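Local coordinates for protein TqaL (Neurospora crassa, PDB 7EEH) that belongs to the 2OG-Fe dioxygenase family of the cupin clan and carries an iron (III) ion in a two-histidine, one-aspartate site, at residues Asn64-Pro69 with Arg75-Arg80; Phe211-Asn216 with Thr224-Gln229. The protein carries 1 engineered substitution. All coordinates share one frame; numbering follows the deposited sequence.

Contact 1: Asn64-Pro69 with Arg75-Arg80; sequences NLYSDP and RSRNGR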
ATOM      1  N   ASN B  64      -8.332  35.682  -9.844  1.00 20.21           N
ATOM      2  CA  ASN B  64      -7.408  36.773 -10.124  1.00 22.53           C
ATOM      3  C   ASN B  64      -6.874  36.741 -11.548  1.00 21.88           C
ATOM      4  O   ASN B  64      -5.800  37.298 -11.816  1.00 21.55           O
ATOM      5  CB  ASN B  64      -6.248  36.748  -9.128  1.00 24.60           C
ATOM      6  CG  ASN B  64      -6.683  37.118  -7.741  1.00 25.58           C
ATOM      7  OD1 ASN B  64      -7.656  37.845  -7.575  1.00 26.13           O
ATOM      8  ND2 ASN B  64      -5.964  36.630  -6.730  1.00 33.52           N
ATOM      9  N   LEU B  65      -7.605  36.107 -12.457  1.00 18.92           N
ATOM     10  CA  LEU B  65      -7.209  36.007 -13.853  1.00 21.87           C
ATOM     11  C   LEU B  65      -7.472  37.331 -14.562  1.00 25.20           C
ATOM     12  O   LEU B  65      -8.256  38.162 -14.095  1.00 24.44           O
ATOM     13  CB  LEU B  65      -7.958  34.869 -14.541  1.00 20.51           C
ATOM     14  CG  LEU B  65      -7.727  33.487 -13.927  1.00 19.83           C
ATOM     15  CD1 LEU B  65      -8.655  32.442 -14.551  1.00 20.37           C
ATOM     16  CD2 LEU B  65      -6.265  33.071 -14.085  1.00 21.10           C
ATOM     17  N   TYR B  66      -6.777  37.532 -15.681  1.00 21.41           N
ATOM     18  CA  TYR B  66      -6.841  38.797 -16.410  1.00 23.95           C
ATOM     19  C   TYR B  66      -8.123  38.888 -17.230  1.00 29.89           C
ATOM     20  O   TYR B  66      -8.584  37.893 -17.791  1.00 31.09           O
ATOM     21  CB  TYR B  66      -5.624  38.952 -17.327  1.00 23.96           C
ATOM     22  CG  TYR B  66      -5.369  40.381 -17.752  1.00 28.09           C
ATOM     23  CD1 TYR B  66      -4.823  41.301 -16.862  1.00 29.25           C
ATOM     24  CD2 TYR B  66      -5.701  40.826 -19.029  1.00 30.68           C
ATOM     25  CE1 TYR B  66      -4.596  42.623 -17.236  1.00 26.82           C
ATOM     26  CE2 TYR B  66      -5.477  42.164 -19.416  1.00 29.11           C
ATOM     27  CZ  TYR B  66      -4.920  43.046 -18.515  1.00 28.47           C
ATOM     28  OH  TYR B  66      -4.682  44.362 -18.877  1.00 29.44           O
ATOM     29  N   SER B  67      -8.697  40.095 -17.289  1.00 28.89           N
ATOM     30  CA  SER B  67      -9.935  40.387 -18.013  1.00 35.79           C
ATOM     31  C   SER B  67      -9.659  41.409 -19.113  1.00 43.96           C
ATOM     32  O   SER B  67      -9.226  42.528 -18.825  1.00 35.43           O
ATOM     33  CB  SER B  67     -11.015  40.925 -17.073  1.00 34.98           C
ATOM     34  OG  SER B  67     -11.177  40.086 -15.946  1.00 41.46           O
ATOM     35  N   ASP B  68      -9.925  41.026 -20.363  1.00 48.23           N
ATOM     36  CA  ASP B  68      -9.802  41.895 -21.527  1.00 48.56           C
ATOM     37  C   ASP B  68     -11.189  42.183 -22.082  1.00 55.48           C
ATOM     38  O   ASP B  68     -11.982  41.248 -22.246  1.00 55.98           O
ATOM     39  CB  ASP B  68      -8.931  41.219 -22.601  1.00 54.34           C
ATOM     40  CG  ASP B  68      -8.580  42.144 -23.762  1.00 58.48           C
ATOM     41  OD1 ASP B  68      -9.351  43.075 -24.071  1.00 62.00           O
ATOM     42  OD2 ASP B  68      -7.528  41.912 -24.393  1.00 56.02           O
ATOM     43  N   PRO B  69     -11.533  43.449 -22.355  1.00 59.55           N
ATOM     44  CA  PRO B  69     -12.815  43.732 -23.033  1.00 58.47           C
ATOM     45  C   PRO B  69     -12.924  43.098 -24.413  1.00 59.62           C
ATOM     46  O   PRO B  69     -14.033  42.753 -24.840  1.00 61.49           O
ATOM     47  CB  PRO B  69     -12.843  45.265 -23.111  1.00 60.97           C
ATOM     48  CG  PRO B  69     -11.412  45.706 -22.871  1.00 61.00           C
ATOM     49  CD  PRO B  69     -10.834  44.680 -21.949  1.00 58.66           C
ATOM     50  N   ARG B  75     -11.503  34.656 -19.086  1.00 27.65           N
ATOM     51  CA  ARG B  75     -10.468  35.291 -18.285  1.00 26.25           C
ATOM     52  C   ARG B  75      -9.322  34.299 -18.146  1.00 27.47           C
ATOM     53  O   ARG B  75      -9.552  33.095 -18.015  1.00 23.37           O
ATOM     54  CB  ARG B  75     -11.008  35.705 -16.911  1.00 28.03           C
ATOM     55  CG  ARG B  75     -12.042  36.843 -16.969  1.00 36.68           C
ATOM     56  CD  ARG B  75     -13.266  36.560 -16.120  1.00 42.22           C
ATOM     57  NE  ARG B  75     -14.403  37.410 -16.478  1.00 43.23           N
ATOM     58  CZ  ARG B  75     -15.548  37.442 -15.799  1.00 45.02           C
ATOM     59  NH1 ARG B  75     -15.711  36.670 -14.726  1.00 43.99           N
ATOM     60  NH2 ARG B  75     -16.534  38.238 -16.195  1.00 45.12           N
ATOM     61  N   SER B  76      -8.089  34.792 -18.188  1.00 25.26           N
ATOM     62  CA  SER B  76      -6.982  33.855 -18.318  1.00 20.27           C
ATOM     63  C   SER B  76      -5.678  34.496 -17.875  1.00 22.15           C
ATOM     64  O   SER B  76      -5.546  35.724 -17.828  1.00 20.03           O
ATOM     65  CB  SER B  76      -6.865  33.364 -19.759  1.00 22.43           C
ATOM     66  OG  SER B  76      -5.908  34.128 -20.467  1.00 30.00           O
ATOM     67  N   ARG B  77      -4.734  33.628 -17.503  1.00 20.57           N
ATOM     68  CA  ARG B  77      -3.312  33.935 -17.394  1.00 20.81           C
ATOM     69  C   ARG B  77      -2.545  32.763 -17.990  1.00 20.97           C
ATOM     70  O   ARG B  77      -3.032  31.633 -17.984  1.00 21.31           O
ATOM     71  CB  ARG B  77      -2.850  34.158 -15.944  1.00 19.38           C
ATOM     72  CG  ARG B  77      -3.469  35.393 -15.284  1.00 21.80           C
ATOM     73  CD  ARG B  77      -2.859  35.756 -13.943  1.00 20.13           C
ATOM     74  NE  ARG B  77      -3.430  37.032 -13.494  1.00 22.04           N
ATOM     75  CZ  ARG B  77      -2.937  38.224 -13.836  1.00 25.47           C
ATOM     76  NH1 ARG B  77      -1.850  38.312 -14.598  1.00 21.88           N
ATOM     77  NH2 ARG B  77      -3.529  39.335 -13.416  1.00 25.94           N
ATOM     78  N   ASN B  78      -1.349  33.024 -18.510  1.00 20.44           N
ATOM     79  CA  ASN B  78      -0.550  31.924 -19.031  1.00 21.21           C
ATOM     80  C   ASN B  78       0.922  32.126 -18.715  1.00 25.85           C
ATOM     81  O   ASN B  78       1.373  33.224 -18.373  1.00 24.37           O
ATOM     82  CB  ASN B  78      -0.735  31.742 -20.536  1.00 20.61           C
ATOM     83  CG  ASN B  78      -0.155  32.882 -21.325  1.00 27.35           C
ATOM     84  OD1 ASN B  78       0.996  32.829 -21.746  1.00 27.42           O
ATOM     85  ND2 ASN B  78      -0.944  33.928 -21.522  1.00 24.36           N
ATOM     86  N   GLY B  79       1.662  31.030 -18.829  1.00 21.77           N
ATOM     87  CA  GLY B  79       3.095  31.037 -18.612  1.00 23.60           C
ATOM     88  C   GLY B  79       3.731  29.854 -19.298  1.00 29.55           C
ATOM     89  O   GLY B  79       3.111  28.795 -19.451  1.00 24.12           O
ATOM     90  N   ARG B  80       4.976  30.044 -19.736  1.00 27.59           N
ATOM     91  CA  ARG B  80       5.760  28.992 -20.364  1.00 26.28           C
ATOM     92  C   ARG B  80       6.670  28.376 -19.317  1.00 26.36           C
ATOM     93  O   ARG B  80       7.334  29.100 -18.565  1.00 23.88           O
ATOM     94  CB  ARG B  80       6.605  29.527 -21.521  1.00 28.45           C
ATOM     95  CG  ARG B  80       5.827  30.006 -22.734  1.00 31.95           C
ATOM     96  CD  ARG B  80       6.735  30.810 -23.674  1.00 34.62           C
ATOM     97  NE  ARG B  80       7.781  29.986 -24.242  1.00 40.60           N
ATOM     98  CZ  ARG B  80       9.088  30.147 -24.057  1.00 37.17           C
ATOM     99  NH1 ARG B  80       9.579  31.136 -23.319  1.00 29.29           N
ATOM    100  NH2 ARG B  80       9.909  29.294 -24.635  1.00 28.49           N
TER
HETATM  101  O   HOH W   1      -5.133  40.087 -10.909  1.00 25.70           O

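Contact 2: Phe211-Asn216 with Thr224-Gln229; sequences FMHDMN and TEIKPQ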
ATOM      1  N   PHE B 211     -14.752  14.824 -25.638  1.00 27.02           N
ATOM      2  CA  PHE B 211     -14.742  13.622 -26.462  1.00 29.00           C
ATOM      3  C   PHE B 211     -13.355  13.436 -27.053  1.00 27.59           C
ATOM      4  O   PHE B 211     -12.705  14.405 -27.439  1.00 25.12           O
ATOM      5  CB  PHE B 211     -15.771  13.714 -27.595  1.00 28.45           C
ATOM      6  CG  PHE B 211     -17.168  13.932 -27.117  1.00 28.38           C
ATOM      7  CD1 PHE B 211     -17.952  12.860 -26.738  1.00 33.05           C
ATOM      8  CD2 PHE B 211     -17.691  15.212 -27.019  1.00 39.23           C
ATOM      9  CE1 PHE B 211     -19.244  13.048 -26.277  1.00 35.53           C
ATOM     10  CE2 PHE B 211     -18.989  15.416 -26.556  1.00 39.42           C
ATOM     11  CZ  PHE B 211     -19.764  14.326 -26.185  1.00 36.32           C
HETATM   12  N   MSE B 212     -12.904  12.195 -27.130  1.00 29.19           N
HETATM   13  CA  MSE B 212     -11.701  11.941 -27.891  1.00 28.04           C
HETATM   14  C   MSE B 212     -12.018  10.983 -29.014  1.00 26.40           C
HETATM   15  O   MSE B 212     -12.809  10.050 -28.848  1.00 27.69           O
HETATM   16  CB  MSE B 212     -10.603  11.401 -27.004  1.00 28.20           C
HETATM   17  CG  MSE B 212     -10.107  12.440 -25.999  1.00 34.83           C
HETATM   18 SE   MSE B 212      -9.140  11.446 -24.673  1.00 57.51          SE
HETATM   19  CE  MSE B 212      -8.069  10.449 -25.899  1.00 37.93           C
ATOM     20  N   HIS B 213     -11.388  11.234 -30.155  1.00 26.03           N
ATOM     21  CA  HIS B 213     -11.707  10.569 -31.403  1.00 26.78           C
ATOM     22  C   HIS B 213     -10.431   9.973 -31.971  1.00 30.97           C
ATOM     23  O   HIS B 213      -9.325  10.426 -31.664  1.00 31.77           O
ATOM     24  CB  HIS B 213     -12.332  11.545 -32.413  1.00 29.48           C
ATOM     25  CG  HIS B 213     -13.218  12.585 -31.794  1.00 29.09           C
ATOM     26  ND1 HIS B 213     -14.566  12.389 -31.589  1.00 30.21           N
ATOM     27  CD2 HIS B 213     -12.948  13.832 -31.339  1.00 27.75           C
ATOM     28  CE1 HIS B 213     -15.090  13.471 -31.040  1.00 28.70           C
ATOM     29  NE2 HIS B 213     -14.126  14.359 -30.871  1.00 28.72           N
ATOM     30  N   ASP B 214     -10.586   8.940 -32.795  1.00 33.60           N
ATOM     31  CA  ASP B 214      -9.436   8.442 -33.533  1.00 35.53           C
ATOM     32  C   ASP B 214      -9.105   9.412 -34.667  1.00 33.32           C
ATOM     33  O   ASP B 214      -9.828  10.377 -34.925  1.00 32.03           O
ATOM     34  CB  ASP B 214      -9.685   7.011 -34.041  1.00 40.00           C
ATOM     35  CG  ASP B 214     -10.819   6.922 -35.052  1.00 39.09           C
ATOM     36  OD1 ASP B 214     -10.815   7.678 -36.040  1.00 42.34           O
ATOM     37  OD2 ASP B 214     -11.708   6.063 -34.877  1.00 44.81           O
HETATM   38  N   MSE B 215      -7.973   9.183 -35.308  1.00 32.90           N
HETATM   39  CA  MSE B 215      -7.450  10.103 -36.338  1.00 36.86           C
HETATM   40  C   MSE B 215      -8.320  10.156 -37.593  1.00 36.10           C
HETATM   41  O   MSE B 215      -8.098  11.014 -38.385  1.00 39.09           O
HETATM   42  CB  MSE B 215      -5.985   9.797 -36.631  1.00 36.83           C
HETATM   43  CG  MSE B 215      -5.145   9.759 -35.393  1.00 35.40           C
HETATM   44 SE   MSE B 215      -5.037  11.486 -34.574  1.00 45.00          SE
HETATM   45  CE  MSE B 215      -4.107  12.505 -35.863  1.00 37.23           C
ATOM     46  N   ASN B 216      -9.305   9.301 -37.713  1.00 36.51           N
ATOM     47  CA  ASN B 216     -10.178   9.317 -38.878  1.00 40.56           C
ATOM     48  C   ASN B 216     -11.398  10.210 -38.692  1.00 41.09           C
ATOM     49  O   ASN B 216     -12.173  10.380 -39.638  1.00 41.53           O
ATOM     50  CB  ASN B 216     -10.616   7.893 -39.230  1.00 39.95           C
ATOM     51  CG  ASN B 216      -9.452   7.021 -39.658  1.00 40.56           C
ATOM     52  OD1 ASN B 216      -8.467   7.511 -40.215  1.00 47.08           O
ATOM     53  ND2 ASN B 216      -9.564   5.724 -39.412  1.00 42.57           N
ATOM     54  N   THR B 224     -21.729  17.948 -32.134  1.00 51.02           N
ATOM     55  CA  THR B 224     -22.977  17.235 -32.380  1.00 54.36           C
ATOM     56  C   THR B 224     -22.868  16.274 -33.558  1.00 54.53           C
ATOM     57  O   THR B 224     -23.613  15.290 -33.610  1.00 54.42           O
ATOM     58  CB  THR B 224     -24.115  18.229 -32.628  1.00 54.00           C
ATOM     59  OG1 THR B 224     -23.629  19.337 -33.396  1.00 56.92           O
ATOM     60  CG2 THR B 224     -24.663  18.745 -31.311  1.00 57.66           C
ATOM     61  N   GLU B 225     -21.951  16.523 -34.492  1.00 53.27           N
ATOM     62  CA  GLU B 225     -21.875  15.777 -35.738  1.00 55.60           C
ATOM     63  C   GLU B 225     -20.824  14.671 -35.723  1.00 53.15           C
ATOM     64  O   GLU B 225     -20.542  14.087 -36.774  1.00 48.72           O
ATOM     65  CB  GLU B 225     -21.584  16.723 -36.905  1.00 53.49           C
ATOM     66  CG  GLU B 225     -22.460  17.960 -36.985  1.00 60.79           C
ATOM     67  CD  GLU B 225     -21.929  18.955 -38.013  1.00 66.67           C
ATOM     68  OE1 GLU B 225     -20.855  19.552 -37.773  1.00 63.69           O
ATOM     69  OE2 GLU B 225     -22.573  19.121 -39.072  1.00 73.53           O
ATOM     70  N   ILE B 226     -20.228  14.374 -34.580  1.00 51.52           N
ATOM     71  CA  ILE B 226     -19.161  13.380 -34.565  1.00 50.01           C
ATOM     72  C   ILE B 226     -19.762  11.981 -34.649  1.00 49.11           C
ATOM     73  O   ILE B 226     -20.841  11.701 -34.116  1.00 47.43           O
ATOM     74  CB  ILE B 226     -18.268  13.550 -33.320  1.00 49.04           C
ATOM     75  CG1 ILE B 226     -19.035  13.203 -32.048  1.00 48.71           C
ATOM     76  CG2 ILE B 226     -17.738  14.970 -33.242  1.00 44.59           C
ATOM     77  CD1 ILE B 226     -18.659  11.855 -31.467  1.00 47.30           C
ATOM     78  N   LYS B 227     -19.056  11.099 -35.337  1.00 46.93           N
ATOM     79  CA  LYS B 227     -19.548   9.748 -35.580  1.00 49.69           C
ATOM     80  C   LYS B 227     -19.227   8.852 -34.389  1.00 46.35           C
ATOM     81  O   LYS B 227     -18.081   8.826 -33.930  1.00 38.88           O
ATOM     82  CB  LYS B 227     -18.926   9.184 -36.854  1.00 45.18           C
ATOM     83  CG  LYS B 227     -19.002  10.146 -38.039  1.00 46.49           C
ATOM     84  CD  LYS B 227     -18.471   9.515 -39.319  1.00 47.23           C
ATOM     85  CE  LYS B 227     -16.957   9.639 -39.428  1.00 49.50           C
ATOM     86  NZ  LYS B 227     -16.515  10.856 -40.174  1.00 49.61           N
ATOM     87  N   PRO B 228     -20.206   8.123 -33.852  1.00 46.72           N
ATOM     88  CA  PRO B 228     -19.899   7.204 -32.745  1.00 43.51           C
ATOM     89  C   PRO B 228     -18.857   6.162 -33.110  1.00 41.92           C
ATOM     90  O   PRO B 228     -18.094   5.724 -32.240  1.00 39.21           O
ATOM     91  CB  PRO B 228     -21.264   6.568 -32.433  1.00 44.68           C
ATOM     92  CG  PRO B 228     -22.264   7.558 -32.942  1.00 46.08           C
ATOM     93  CD  PRO B 228     -21.641   8.135 -34.182  1.00 49.78           C
ATOM     94  N   GLN B 229     -18.780   5.779 -34.386  1.00 40.74           N
ATOM     95  CA  GLN B 229     -17.808   4.786 -34.826  1.00 41.03           C
ATOM     96  C   GLN B 229     -16.371   5.245 -34.613  1.00 40.30           C
ATOM     97  O   GLN B 229     -15.461   4.409 -34.584  1.00 36.39           O
ATOM     98  CB  GLN B 229     -18.019   4.464 -36.311  1.00 45.88           C
ATOM     99  CG  GLN B 229     -19.413   3.952 -36.670  1.00 53.69           C
ATOM    100  CD  GLN B 229     -20.411   5.076 -36.955  1.00 54.25           C
ATOM    101  OE1 GLN B 229     -20.347   6.154 -36.357  1.00 49.72           O
ATOM    102  NE2 GLN B 229     -21.335   4.823 -37.878  1.00 59.22           N
TER

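Contact 1: Asn64-Pro69 with Arg75-Arg80
R77 runs from strand 74-84 past L65 to the carbonyl of N64, just before the short, weakly bonded strand 66-68. Its CB lies 4.0 Å from CD2 of L65, and CG keeps to the same methyl while also coming near Y66 N, which lies over one face of the guanidinium. From CG to NE the chain runs extended (chi2 -171°, chi3 174°), which carries the guanidinium to N64. There NE donates to N64 O over 2.9 Å, nearly straight at 170° and exactly in the guanidinium plane. NH2 adds a weak bond to the same oxygen, and a water bridges the two atoms, so N64 O receives three donors; NH1 turns elsewhere, to the carbonyls of F117 and E119. Arginine suits this place because its aliphatic stem packs on leucine while its tip serves several carbonyls. An antiparallel beta bridge adds strand 66-68 to the inner strand 74-84 of the large antiparallel sheet of this cupin-type fold: Y66 and S76 are a hydrogen-bonded pair, with Y66 N to S76 O at 3.1 Å and S76 N to Y66 O at 3.2 Å. L65 is buried, its CD1 3.6 Å from R75 O, and it also touches N165 and R167 of strand 158-170. S67 is exposed, and its small side chain lies alongside the R75 stem, OG 3.5 Å from R75 CG.

Contact 2: Phe211-Asn216 with Thr224-Gln229
H213 meets I226 with a buried imidazole whose ND1 has no hydrogen-bonding partner anywhere in the model, although the other ring nitrogen, NE2, is bonded to S254 OG on the adjoining strand 252-255. A bond on one side and hydrocarbon on the other probably fix how the ring is turned. CE1 is the carbon that does most of the touching, 3.8 Å from CG2 of I226 and 3.9 Å from its CB. The isoleucine also brings CD1 to the ring edge, in plane, 4.1 Å from ND1, and the two side chains cross at about a right angle. Chi1 of I226 (68°) sets CG1 between the backbone N and the carbonyl carbon, and with CG2 on the other branch both arms bear on CE1. A beta-branched residue suits this spot because it has two branches from CB, the methyl CG2 and the CG1-CD1 arm, both near CE1. The backbones themselves stay well apart, the CA atoms of H213 and I226 being 8.6 Å from each other, and no hydrogen bond links the two segments.

Beyond the strand the chain turns at D214, whose OD1 accepts from N216 N over 2.8 Å and from ND2 of N230 as well. Aspartate fits here because its short carboxylate reaches the backbone two residues on. I226 also packs on P228 of the second subunit, so the loop 224-229 lies between strand 209-213 and a neighbouring chain. The side chain of H213 is about 10 Å from the iron, whose ligand H253 lies on the adjoining strand. The end of strand 209-213, central in the three-stranded antiparallel sheet and followed by an Asx turn at D214, thus packs through H213 on the loop leading to strand 231-236.

Overall arrangement
Contacts 1 and 2 both lie within the 2OG-Fe dioxygenase range but do not touch: their centres are about 31 Å apart and nearest atoms about 20 Å. Both are partly buried, but contact 2 lies farther from the chain centre (about 22 Å against 15 Å, centre to centre) and at a subunit boundary, whereas no other chain of the assembly touches contact 1. Contact 1 belongs to the larger sheet, through strand 74-84, whereas contact 2 starts from the three-stranded sheet that includes H253, an iron ligand. Their chemistry differs accordingly. Residues 64-69 and 75-80 are joined by backbone bonds and an arginine-to-carbonyl bond around a leucine; residues 211-216 and 224-229 meet by van der Waals packing alone.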